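Local coordinates for protein 3,4-dihydroxy-2-butanone 4-phosphate synthase (Candida albicans, PDB 1TKS) that catalyses the conversion of D-ribulose 5-phosphate to formate and 3,4-dihydroxy-2-butanone 4-phosphate, a step of riboflavin biosynthesis, at residues V58-S63 / P160-I164. Numbering follows the deposited sequence.
Sequences VCVPLS and PAGVI
Val58 CG1 meets Val163 CG2 at 3.5 Å, the two side chains crossing at a slant; in each valine the touching methyl is the one anti to the backbone N (chi1 -179° for Val58). Val60 CG2 joins this patch more loosely from the same side, and Leu50 of helix 44-52 packs on both Val58 and Val163. Farther along, Leu62 CD2 presses on Ala161 CB at 3.4 Å, a tight carbon pair. Across the strand pair from these valines, Ile164 CG2 lies 4.1 Å from Pro61 CG, and Ile164 CG1 reaches Cys59 CB. Pro61 lies against Thr146 and Ile164 beside His145; both belong to the probable ribulose 5-phosphate site, and His145 probably also binds magnesium. The strands run antiparallel but splayed (146° between strand directions) in the buried interior of the DHBP synthase fold, joining the edge of the sheet that holds strands 162-166 and 34-38 to strand 59-63, whose other neighbour is the parallel strand 129-134. They are bridged at the single hydrogen-bonded pair Cys59-Ile164: Cys59 N donates to Ile164 O at 3.1 Å, and Ile164 N returns a bond to Cys59 O at 2.9 Å, with the donor tilted 21° from the carbonyl plane. Two residues on, Gly162 N reaches Pro61 O at 3.0 Å, in the carbonyl plane. The reciprocal bond is missing because Pro61 N has no hydrogen; Gly162 O instead receives a CA-H...O contact from Val60 CA at 3.3 Å. Ala161 O accepts a bond from Ser153 OG. At the polar end, Ser63 OG turns to Arg66 N, capping helix 64-69.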
# COMPACT_ATOMS: atom_id res chain seq x y z
N VAL B 58 3.39 -2.33 0.66
CA VAL B 58 4.65 -3.06 0.52
C VAL B 58 5.90 -2.20 0.60
O VAL B 58 6.08 -1.26 -0.18
CB VAL B 58 4.65 -3.88 -0.79
CG1 VAL B 58 5.95 -4.65 -0.93
CG2 VAL B 58 3.47 -4.86 -0.79
N CYS B 59 6.77 -2.55 1.54
CA CYS B 59 8.01 -1.83 1.79
C CYS B 59 9.25 -2.65 1.45
O CYS B 59 9.23 -3.88 1.50
CB CYS B 59 8.06 -1.39 3.25
SG CYS B 59 6.71 -0.26 3.72
N VAL B 60 10.32 -1.94 1.11
CA VAL B 60 11.56 -2.59 0.75
C VAL B 60 12.72 -2.10 1.61
O VAL B 60 13.34 -1.07 1.32
CB VAL B 60 11.89 -2.39 -0.75
CG1 VAL B 60 13.25 -2.99 -1.08
CG2 VAL B 60 10.81 -3.03 -1.61
N PRO B 61 13.02 -2.81 2.71
CA PRO B 61 14.12 -2.43 3.59
C PRO B 61 15.45 -2.49 2.84
O PRO B 61 15.73 -3.47 2.15
CB PRO B 61 14.04 -3.48 4.70
CG PRO B 61 12.58 -3.71 4.81
CD PRO B 61 12.15 -3.81 3.36
N LEU B 62 16.24 -1.43 2.98
CA LEU B 62 17.55 -1.33 2.35
C LEU B 62 18.48 -0.73 3.40
O LEU B 62 18.02 -0.08 4.33
CB LEU B 62 17.51 -0.39 1.15
CG LEU B 62 16.56 -0.73 0.01
CD1 LEU B 62 16.47 0.44 -0.95
CD2 LEU B 62 17.04 -1.99 -0.70
N SER B 63 19.78 -0.95 3.26
CA SER B 63 20.70 -0.35 4.22
C SER B 63 20.77 1.13 3.88
O SER B 63 20.51 1.53 2.75
CB SER B 63 22.09 -0.98 4.11
OG SER B 63 22.65 -0.73 2.83
N PRO B 160 21.94 -6.74 0.73
CA PRO B 160 21.32 -6.16 1.93
C PRO B 160 19.99 -5.48 1.63
O PRO B 160 19.84 -4.27 1.83
CB PRO B 160 22.38 -5.19 2.43
CG PRO B 160 22.99 -4.70 1.14
CD PRO B 160 23.16 -5.99 0.37
N ALA B 161 19.03 -6.26 1.15
CA ALA B 161 17.73 -5.73 0.79
C ALA B 161 16.65 -6.78 0.99
O ALA B 161 16.84 -7.95 0.66
CB ALA B 161 17.75 -5.28 -0.67
N GLY B 162 15.51 -6.36 1.53
CA GLY B 162 14.41 -7.28 1.74
C GLY B 162 13.11 -6.62 1.34
O GLY B 162 13.09 -5.48 0.89
N VAL B 163 12.00 -7.34 1.50
CA VAL B 163 10.69 -6.79 1.17
C VAL B 163 9.75 -7.30 2.26
O VAL B 163 9.83 -8.47 2.65
CB VAL B 163 10.22 -7.22 -0.25
CG1 VAL B 163 10.23 -8.73 -0.38
CG2 VAL B 163 8.83 -6.66 -0.54
N ILE B 164 8.88 -6.43 2.77
CA ILE B 164 7.99 -6.81 3.86
C ILE B 164 6.59 -6.21 3.78
O ILE B 164 6.36 -5.22 3.08
CB ILE B 164 8.59 -6.40 5.24
CG1 ILE B 164 8.55 -4.87 5.41
CG2 ILE B 164 10.05 -6.86 5.34
CD1 ILE B 164 9.00 -4.39 6.80